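BH2602 protein (Bacillus halodurans, PDB 3NWZ) is of uncertain cellular function but binds CoA and, as a hotdog-fold thioesterase relative, may hydrolyse acyl-CoA thioesters. Local coordinates at residues A[59-70]-A[122-131]; A[89-98]-A[139-147]. All blocks are in the same frame, centred on the assembly; numbering follows the deposited sequence.

Interaction 1 (A[59-70]-A[122-131])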
loop_
_atom_site.group_PDB
_atom_site.type_symbol
_atom_site.label_atom_id
_atom_site.label_comp_id
_atom_site.label_asym_id
_atom_site.label_seq_id
_atom_site.Cartn_x
_atom_site.Cartn_y
_atom_site.Cartn_z
ATOM N N ARG A 59 -13.808 20.311 -6.870
ATOM C CA ARG A 59 -14.320 21.152 -5.806
ATOM C C ARG A 59 -13.749 22.572 -5.915
ATOM O O ARG A 59 -12.864 22.833 -6.729
ATOM C CB ARG A 59 -13.967 20.559 -4.448
ATOM C CG ARG A 59 -14.562 19.184 -4.197
ATOM C CD ARG A 59 -14.732 18.917 -2.702
ATOM N NE ARG A 59 -13.487 19.086 -1.961
ATOM C CZ ARG A 59 -13.350 18.818 -0.668
ATOM N NH1 ARG A 59 -14.390 18.372 0.026
ATOM N NH2 ARG A 59 -12.175 18.981 -0.075
ATOM N N GLU A 60 -14.285 23.492 -5.114
ATOM C CA GLU A 60 -13.806 24.865 -5.099
ATOM C C GLU A 60 -12.304 24.770 -4.903
ATOM O O GLU A 60 -11.530 25.394 -5.625
ATOM C CB GLU A 60 -14.440 25.633 -3.936
ATOM C CG GLU A 60 -13.818 26.995 -3.650
ATOM C CD GLU A 60 -13.972 27.968 -4.799
ATOM O OE1 GLU A 60 -15.125 28.288 -5.156
ATOM O OE2 GLU A 60 -12.940 28.416 -5.344
ATOM N N ASP A 61 -11.896 23.978 -3.915
ATOM C CA ASP A 61 -10.477 23.777 -3.653
ATOM C C ASP A 61 -9.915 23.006 -4.845
ATOM O O ASP A 61 -10.582 22.876 -5.864
ATOM C CB ASP A 61 -10.277 22.988 -2.349
ATOM C CG ASP A 61 -11.150 21.725 -2.262
ATOM O OD1 ASP A 61 -11.250 20.980 -3.264
ATOM O OD2 ASP A 61 -11.720 21.464 -1.174
ATOM N N GLY A 62 -8.700 22.487 -4.734
ATOM C CA GLY A 62 -8.146 21.737 -5.850
ATOM C C GLY A 62 -8.644 20.300 -5.972
ATOM O O GLY A 62 -8.775 19.787 -7.070
ATOM N N ARG A 63 -8.935 19.659 -4.843
ATOM C CA ARG A 63 -9.393 18.267 -4.796
ATOM C C ARG A 63 -10.459 17.806 -5.810
ATOM O O ARG A 63 -11.149 18.611 -6.436
ATOM C CB ARG A 63 -9.889 17.947 -3.390
ATOM C CG ARG A 63 -8.875 18.187 -2.292
ATOM C CD ARG A 63 -9.491 17.827 -0.951
ATOM N NE ARG A 63 -8.595 18.107 0.161
ATOM C CZ ARG A 63 -8.191 19.322 0.509
ATOM N NH1 ARG A 63 -8.604 20.383 -0.167
ATOM N NH2 ARG A 63 -7.374 19.475 1.538
ATOM N N PHE A 64 -10.593 16.488 -5.951
ATOM C CA PHE A 64 -11.562 15.925 -6.880
ATOM C C PHE A 64 -12.594 14.988 -6.210
ATOM O O PHE A 64 -12.276 14.172 -5.333
ATOM C CB PHE A 64 -10.817 15.219 -8.011
ATOM C CG PHE A 64 -11.545 15.256 -9.314
ATOM C CD1 PHE A 64 -12.439 14.241 -9.658
ATOM C CD2 PHE A 64 -11.374 16.319 -10.179
ATOM C CE1 PHE A 64 -13.150 14.294 -10.850
ATOM C CE2 PHE A 64 -12.085 16.376 -11.373
ATOM C CZ PHE A 64 -12.972 15.363 -11.705
ATOM N N GLU A 65 -13.835 15.081 -6.661
ATOM C CA GLU A 65 -14.894 14.318 -6.042
ATOM C C GLU A 65 -15.698 13.383 -6.954
ATOM O O GLU A 65 -16.100 13.738 -8.069
ATOM C CB GLU A 65 -15.814 15.326 -5.350
ATOM C CG GLU A 65 -16.854 14.789 -4.401
ATOM C CD GLU A 65 -17.498 15.923 -3.608
ATOM O OE1 GLU A 65 -16.792 16.548 -2.783
ATOM O OE2 GLU A 65 -18.700 16.206 -3.818
ATOM N N VAL A 66 -15.918 12.172 -6.449
ATOM C CA VAL A 66 -16.691 11.159 -7.151
ATOM C C VAL A 66 -17.640 10.512 -6.159
ATOM O O VAL A 66 -17.194 9.902 -5.185
ATOM C CB VAL A 66 -15.827 10.000 -7.716
ATOM C CG1 VAL A 66 -16.724 9.056 -8.480
ATOM C CG2 VAL A 66 -14.731 10.502 -8.607
ATOM N N ARG A 67 -18.941 10.657 -6.388
ATOM C CA ARG A 67 -19.899 10.002 -5.512
ATOM C C ARG A 67 -20.563 8.845 -6.258
ATOM O O ARG A 67 -20.692 8.852 -7.485
ATOM C CB ARG A 67 -20.932 10.994 -4.946
ATOM C CG ARG A 67 -21.920 11.596 -5.909
ATOM C CD ARG A 67 -22.610 12.779 -5.244
ATOM N NE ARG A 67 -21.676 13.887 -5.042
ATOM C CZ ARG A 67 -21.252 14.699 -6.010
ATOM N NH1 ARG A 67 -21.681 14.543 -7.258
ATOM N NH2 ARG A 67 -20.391 15.667 -5.730
ATOM N N LEU A 68 -20.958 7.836 -5.504
ATOM C CA LEU A 68 -21.568 6.649 -6.065
ATOM C C LEU A 68 -22.753 6.224 -5.236
ATOM O O LEU A 68 -22.630 6.008 -4.040
ATOM C CB LEU A 68 -20.527 5.535 -6.097
ATOM C CG LEU A 68 -20.877 4.102 -6.470
ATOM C CD1 LEU A 68 -19.667 3.469 -7.146
ATOM C CD2 LEU A 68 -21.263 3.324 -5.230
ATOM N N PRO A 69 -23.925 6.120 -5.866
ATOM C CA PRO A 69 -25.147 5.712 -5.179
ATOM C C PRO A 69 -24.959 4.311 -4.613
ATOM O O PRO A 69 -24.361 3.449 -5.277
ATOM C CB PRO A 69 -26.194 5.718 -6.298
ATOM C CG PRO A 69 -25.697 6.732 -7.257
ATOM C CD PRO A 69 -24.206 6.480 -7.269
ATOM N N ILE A 70 -25.450 4.078 -3.396
ATOM C CA ILE A 70 -25.359 2.744 -2.816
ATOM C C ILE A 70 -26.676 1.990 -3.050
ATOM O O ILE A 70 -27.760 2.454 -2.682
ATOM C CB ILE A 70 -25.075 2.760 -1.295
ATOM C CG1 ILE A 70 -23.756 3.493 -1.016
ATOM C CG2 ILE A 70 -25.013 1.273 -0.763
ATOM C CD1 ILE A 70 -23.383 3.551 0.444
HETATM N N MSE A 122 -21.623 2.263 3.971
HETATM C CA MSE A 122 -23.072 2.101 4.078
HETATM C C MSE A 122 -23.793 3.444 4.059
HETATM O O MSE A 122 -23.211 4.489 4.348
HETATM C CB MSE A 122 -23.434 1.338 5.350
HETATM C CG MSE A 122 -22.654 0.041 5.534
HETATM SE SE MSE A 122 -23.261 -1.042 7.008
HETATM C CE MSE A 122 -22.717 -2.761 6.324
ATOM N N GLY A 123 -25.075 3.404 3.719
ATOM C CA GLY A 123 -25.849 4.622 3.634
ATOM C C GLY A 123 -26.425 4.675 2.237
ATOM O O GLY A 123 -26.620 3.627 1.619
ATOM N N THR A 124 -26.671 5.874 1.719
ATOM C CA THR A 124 -27.241 6.014 0.392
ATOM C C THR A 124 -26.244 6.266 -0.738
ATOM O O THR A 124 -26.588 6.123 -1.904
ATOM C CB THR A 124 -28.278 7.132 0.371
ATOM O OG1 THR A 124 -27.660 8.368 0.769
ATOM C CG2 THR A 124 -29.422 6.790 1.306
ATOM N N TYR A 125 -25.020 6.660 -0.403
ATOM C CA TYR A 125 -24.009 6.886 -1.435
ATOM C C TYR A 125 -22.618 7.052 -0.836
ATOM O O TYR A 125 -22.483 7.365 0.339
ATOM C CB TYR A 125 -24.344 8.131 -2.255
ATOM C CG TYR A 125 -24.180 9.410 -1.485
ATOM C CD1 TYR A 125 -25.263 9.999 -0.841
ATOM C CD2 TYR A 125 -22.927 9.991 -1.339
ATOM C CE1 TYR A 125 -25.102 11.140 -0.062
ATOM C CE2 TYR A 125 -22.751 11.131 -0.560
ATOM C CZ TYR A 125 -23.844 11.699 0.075
ATOM O OH TYR A 125 -23.673 12.817 0.847
ATOM N N LEU A 126 -21.588 6.833 -1.645
ATOM C CA LEU A 126 -20.215 6.996 -1.180
ATOM C C LEU A 126 -19.619 8.253 -1.798
ATOM O O LEU A 126 -20.053 8.700 -2.864
ATOM C CB LEU A 126 -19.372 5.769 -1.524
ATOM C CG LEU A 126 -19.838 4.534 -0.751
ATOM C CD1 LEU A 126 -18.716 3.505 -0.656
ATOM C CD2 LEU A 126 -20.259 4.960 0.659
ATOM N N ARG A 127 -18.642 8.845 -1.127
ATOM C CA ARG A 127 -18.065 10.065 -1.663
ATOM C C ARG A 127 -16.560 9.994 -1.573
ATOM O O ARG A 127 -16.004 10.196 -0.504
ATOM C CB ARG A 127 -18.588 11.287 -0.876
ATOM C CG ARG A 127 -18.603 12.568 -1.687
ATOM C CD ARG A 127 -18.940 13.779 -0.811
ATOM N NE ARG A 127 -17.802 14.242 -0.015
ATOM C CZ ARG A 127 -17.839 14.433 1.301
ATOM N NH1 ARG A 127 -18.956 14.198 1.975
ATOM N NH2 ARG A 127 -16.760 14.861 1.944
ATOM N N ALA A 128 -15.889 9.689 -2.674
ATOM C CA ALA A 128 -14.440 9.626 -2.625
ATOM C C ALA A 128 -13.835 11.002 -2.959
ATOM O O ALA A 128 -14.261 11.673 -3.900
ATOM C CB ALA A 128 -13.911 8.532 -3.600
ATOM N N VAL A 129 -12.836 11.418 -2.186
ATOM C CA VAL A 129 -12.180 12.717 -2.430
ATOM C C VAL A 129 -10.681 12.560 -2.566
ATOM O O VAL A 129 -10.023 12.068 -1.652
ATOM C CB VAL A 129 -12.462 13.734 -1.278
ATOM C CG1 VAL A 129 -11.885 15.127 -1.655
ATOM C CG2 VAL A 129 -13.953 13.789 -1.009
ATOM N N ALA A 130 -10.148 13.009 -3.696
ATOM C CA ALA A 130 -8.725 12.883 -3.977
ATOM C C ALA A 130 -7.996 14.224 -4.106
ATOM O O ALA A 130 -8.585 15.217 -4.538
ATOM C CB ALA A 130 -8.538 12.046 -5.292
ATOM N N SER A 131 -6.708 14.226 -3.747
ATOM C CA SER A 131 -5.843 15.413 -3.854
ATOM C C SER A 131 -4.393 15.051 -4.244
ATOM O O SER A 131 -3.828 14.070 -3.776
ATOM C CB SER A 131 -5.838 16.234 -2.542
ATOM O OG SER A 131 -5.113 15.612 -1.500
#

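Interaction 2 (A[89-98]-A[139-147])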
loop_
_atom_site.group_PDB
_atom_site.type_symbol
_atom_site.label_atom_id
_atom_site.label_comp_id
_atom_site.label_asym_id
_atom_site.label_seq_id
_atom_site.Cartn_x
_atom_site.Cartn_y
_atom_site.Cartn_z
ATOM N N LEU A 89 -13.559 3.113 -6.759
ATOM C CA LEU A 89 -14.047 4.500 -6.653
ATOM C C LEU A 89 -12.885 5.427 -6.359
ATOM O O LEU A 89 -12.682 6.412 -7.060
ATOM C CB LEU A 89 -15.078 4.636 -5.525
ATOM C CG LEU A 89 -15.773 5.986 -5.347
ATOM C CD1 LEU A 89 -16.604 6.313 -6.585
ATOM C CD2 LEU A 89 -16.669 5.911 -4.112
ATOM N N LEU A 90 -12.118 5.101 -5.321
ATOM C CA LEU A 90 -10.961 5.910 -4.951
ATOM C C LEU A 90 -10.090 6.065 -6.184
ATOM O O LEU A 90 -9.687 7.166 -6.539
ATOM C CB LEU A 90 -10.163 5.224 -3.832
ATOM C CG LEU A 90 -9.987 6.000 -2.523
ATOM C CD1 LEU A 90 -9.099 5.215 -1.597
ATOM C CD2 LEU A 90 -9.374 7.374 -2.802
ATOM N N ASP A 91 -9.808 4.939 -6.841
ATOM C CA ASP A 91 -8.997 4.916 -8.057
ATOM C C ASP A 91 -9.592 5.871 -9.103
ATOM O O ASP A 91 -8.881 6.649 -9.739
ATOM C CB ASP A 91 -8.964 3.482 -8.614
ATOM C CG ASP A 91 -8.224 3.377 -9.946
ATOM O OD1 ASP A 91 -7.004 3.655 -9.985
ATOM O OD2 ASP A 91 -8.868 3.011 -10.953
ATOM N N THR A 92 -10.905 5.813 -9.267
ATOM C CA THR A 92 -11.574 6.658 -10.242
ATOM C C THR A 92 -11.381 8.130 -9.891
ATOM O O THR A 92 -11.060 8.946 -10.756
ATOM C CB THR A 92 -13.071 6.313 -10.327
ATOM O OG1 THR A 92 -13.214 4.922 -10.626
ATOM C CG2 THR A 92 -13.716 7.055 -11.436
ATOM N N ALA A 93 -11.565 8.459 -8.616
ATOM C CA ALA A 93 -11.383 9.830 -8.152
ATOM C C ALA A 93 -9.931 10.267 -8.425
ATOM O O ALA A 93 -9.685 11.271 -9.112
ATOM C CB ALA A 93 -11.703 9.917 -6.653
HETATM N N MSE A 94 -8.973 9.491 -7.915
HETATM C CA MSE A 94 -7.570 9.816 -8.088
HETATM C C MSE A 94 -7.157 9.926 -9.544
HETATM O O MSE A 94 -6.223 10.684 -9.894
HETATM C CB MSE A 94 -6.723 8.778 -7.404
HETATM C CG MSE A 94 -7.150 8.517 -5.998
HETATM SE SE MSE A 94 -6.090 7.141 -5.200
HETATM C CE MSE A 94 -5.177 8.197 -3.870
ATOM N N GLY A 95 -7.846 9.172 -10.395
ATOM C CA GLY A 95 -7.533 9.214 -11.805
ATOM C C GLY A 95 -7.967 10.532 -12.410
ATOM O O GLY A 95 -7.149 11.302 -12.915
ATOM N N GLN A 96 -9.265 10.799 -12.355
ATOM C CA GLN A 96 -9.777 12.026 -12.917
ATOM C C GLN A 96 -8.998 13.221 -12.378
ATOM O O GLN A 96 -8.736 14.168 -13.122
ATOM C CB GLN A 96 -11.274 12.133 -12.649
ATOM C CG GLN A 96 -12.064 11.020 -13.357
ATOM C CD GLN A 96 -13.529 11.364 -13.566
ATOM O OE1 GLN A 96 -14.205 11.833 -12.660
ATOM N NE2 GLN A 96 -14.022 11.119 -14.765
HETATM N N MSE A 97 -8.614 13.160 -11.098
HETATM C CA MSE A 97 -7.792 14.199 -10.466
HETATM C C MSE A 97 -6.515 14.351 -11.308
HETATM O O MSE A 97 -6.273 15.393 -11.918
HETATM C CB MSE A 97 -7.410 13.773 -9.039
HETATM C CG MSE A 97 -6.475 14.742 -8.266
HETATM SE SE MSE A 97 -7.312 16.392 -7.625
HETATM C CE MSE A 97 -7.179 17.463 -9.253
ATOM N N VAL A 98 -5.707 13.292 -11.355
ATOM C CA VAL A 98 -4.472 13.311 -12.146
ATOM C C VAL A 98 -4.686 13.857 -13.562
ATOM O O VAL A 98 -3.989 14.771 -14.017
ATOM C CB VAL A 98 -3.866 11.894 -12.303
ATOM C CG1 VAL A 98 -2.526 11.977 -13.035
ATOM C CG2 VAL A 98 -3.674 11.253 -10.956
ATOM N N ARG A 139 5.922 10.498 -12.597
ATOM C CA ARG A 139 4.788 9.848 -11.973
ATOM C C ARG A 139 4.082 10.884 -11.125
ATOM O O ARG A 139 4.698 11.875 -10.699
ATOM C CB ARG A 139 5.274 8.707 -11.079
ATOM C CG ARG A 139 5.681 9.138 -9.671
ATOM C CD ARG A 139 6.032 7.916 -8.838
ATOM N NE ARG A 139 5.944 8.128 -7.394
ATOM C CZ ARG A 139 6.943 8.561 -6.635
ATOM N NH1 ARG A 139 8.120 8.842 -7.171
ATOM N NH2 ARG A 139 6.765 8.690 -5.330
ATOM N N ILE A 140 2.794 10.653 -10.877
ATOM C CA ILE A 140 2.009 11.572 -10.064
ATOM C C ILE A 140 1.452 10.841 -8.873
ATOM O O ILE A 140 0.696 9.895 -9.020
ATOM C CB ILE A 140 0.837 12.209 -10.854
ATOM C CG1 ILE A 140 1.364 13.244 -11.850
ATOM C CG2 ILE A 140 -0.122 12.894 -9.896
ATOM C CD1 ILE A 140 0.292 13.839 -12.716
ATOM N N VAL A 141 1.854 11.295 -7.689
ATOM C CA VAL A 141 1.414 10.719 -6.437
ATOM C C VAL A 141 0.202 11.517 -5.978
ATOM O O VAL A 141 0.247 12.749 -5.914
ATOM C CB VAL A 141 2.539 10.809 -5.412
ATOM C CG1 VAL A 141 2.072 10.286 -4.053
ATOM C CG2 VAL A 141 3.746 10.017 -5.928
ATOM N N VAL A 142 -0.880 10.801 -5.682
ATOM C CA VAL A 142 -2.128 11.401 -5.255
ATOM C C VAL A 142 -2.609 10.663 -4.011
ATOM O O VAL A 142 -2.111 9.590 -3.700
ATOM C CB VAL A 142 -3.202 11.306 -6.376
ATOM C CG1 VAL A 142 -3.303 9.871 -6.881
ATOM C CG2 VAL A 142 -4.568 11.764 -5.853
ATOM N N GLU A 143 -3.570 11.250 -3.300
ATOM C CA GLU A 143 -4.096 10.657 -2.081
ATOM C C GLU A 143 -5.591 10.889 -2.026
ATOM O O GLU A 143 -6.083 11.865 -2.581
ATOM C CB GLU A 143 -3.443 11.309 -0.861
ATOM C CG GLU A 143 -4.040 12.686 -0.504
ATOM C CD GLU A 143 -3.320 13.357 0.646
ATOM O OE1 GLU A 143 -3.301 12.786 1.762
ATOM O OE2 GLU A 143 -2.770 14.456 0.427
ATOM N N GLY A 144 -6.318 10.010 -1.346
ATOM C CA GLY A 144 -7.760 10.187 -1.260
ATOM C C GLY A 144 -8.470 9.507 -0.096
ATOM O O GLY A 144 -7.894 8.704 0.621
ATOM N N LYS A 145 -9.739 9.842 0.086
ATOM C CA LYS A 145 -10.557 9.277 1.143
ATOM C C LYS A 145 -11.958 9.021 0.625
ATOM O O LYS A 145 -12.436 9.693 -0.300
ATOM C CB LYS A 145 -10.637 10.224 2.341
ATOM C CG LYS A 145 -9.444 10.133 3.265
ATOM C CD LYS A 145 -9.598 11.068 4.458
ATOM C CE LYS A 145 -8.420 10.934 5.408
ATOM N NZ LYS A 145 -7.137 11.272 4.722
ATOM N N VAL A 146 -12.605 8.025 1.217
ATOM C CA VAL A 146 -13.961 7.670 0.855
ATOM C C VAL A 146 -14.822 7.918 2.101
ATOM O O VAL A 146 -14.467 7.497 3.197
ATOM C CB VAL A 146 -14.054 6.176 0.420
ATOM C CG1 VAL A 146 -15.468 5.838 0.031
ATOM C CG2 VAL A 146 -13.122 5.910 -0.746
ATOM N N TYR A 147 -15.951 8.603 1.913
ATOM C CA TYR A 147 -16.872 8.938 3.006
ATOM C C TYR A 147 -18.304 8.441 2.807
ATOM O O TYR A 147 -18.785 8.307 1.675
ATOM C CB TYR A 147 -16.924 10.466 3.190
ATOM C CG TYR A 147 -15.582 11.115 3.448
ATOM C CD1 TYR A 147 -15.022 11.990 2.528
ATOM C CD2 TYR A 147 -14.887 10.862 4.617
ATOM C CE1 TYR A 147 -13.794 12.601 2.775
ATOM C CE2 TYR A 147 -13.668 11.461 4.871
ATOM C CZ TYR A 147 -13.124 12.329 3.952
ATOM O OH TYR A 147 -11.911 12.925 4.225
#

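Interaction 1 (A[59-70]-A[122-131])
E65 and R127 cross obliquely on one face of an antiparallel strand pair, touching through their aliphatic parts as well as their charged ends. CG of E65 rests 3.9 Å from CG of R127, and the carboxylate is turned 50° from the guanidinium plane; E65 OE1 makes a long salt bridge of 3.7 Å to R127 NE. The other oxygen, E65 OE2, uses its anti lone pair to accept a hydrogen bond of 2.6 Å from R67 NH2 and lies close to the plane of the R67 guanidinium. One carboxylate thus sits between two arginines. With an alanine in place of E65, R67 and R127 would probably be left as like charges without the anion they share. Six backbone bonds join F64 to A130, V66 to A128 and L68 to L126, reciprocally within each pair. These strands, 64-69 and 125-131, are neighbours in the hotdog sheet that curves around helix 83-100: F64, V66, L68 and A128 face inward, where V66 and A128 both touch L89, whereas E65, R67, R127 and V129 line the opposite face. Past the last pair, I70 N donates to T124 O from above the carbonyl plane, nearly straight at the hydrogen (177°). The I70 side chain then runs back over the partner strand. I70 CB lies 3.4 Å from G123 O, with CG2 near the same oxygen. I70 CG1, set beside the backbone N (chi1 -59°), reaches Y125 CA at 3.4 Å, and I70 CD1 ends 3.4 Å from L126 CD2. At the other end of the pair, V129 CG1 stands over one face of the R59 guanidinium and touches R63 CD at 3.7 Å, while R59 and R63 both form salt bridges with D61.

Interaction 2 (A[89-98]-A[139-147])
V98 and I140 meet tip to tip where helix 89-98 passes over strand 139-147, V98 CG1 lying 3.4 Å from I140 CD1. The axes come within 8.5 Å of each other, their directions 136° apart, and no hydrogen bond crosses the interface.

Contacts between apolar side chains follow the strand residues that face the helix. M94 CB packs 3.6 Å from V142 CG1, with the two side chains running obliquely, and M97 CG flanks V142 at CG2, 4.3 Å away. At the start of the helical segment, L90 CG sits 3.6 Å from V146 CG2, and L89 approaches the other methyl of the same valine.

A second kind of contact sets side chains directly on the strand backbone around G144. L90 CD2 lies 3.6 Å from G144 C; a CB at this glycine would point toward the helix and collide with that methyl. The selenomethionine M94 extends straight as far as SE, then bends (chi3 113°), bringing CE over the peptide between E143 and G144, 3.2 Å from E143 CA.

Polar side chains of the strand engage other subunits. K145 NZ forms a salt bridge with E143 of the second subunit, while R139, a CoA-binding residue, pairs with E112 of the fourth.

A long helix laid across the concave side of an antiparallel sheet is the hallmark of the hotdog fold of the thioesterase superfamily.

Counted from the N terminus, the segments come in the order 59-70, 89-98, 122-131 and 139-147, so the two contacts cross. Interaction 1 closes a loop over 51 intervening residues that include helix 83-100; interaction 2 starts from that helix, inside the first loop, and closes beyond it on strand 139-147, after 40 residues. Interaction 1 joins sheet neighbours, whereas interaction 2 fixes the helix to the sheet. They meet directly, since strands 125-135 and 139-147 are adjacent: V129 N and S131 N probably hydrogen-bond to K145 O and E143 O. F64 also packs against Q96, linking strand 64-69 to the helix.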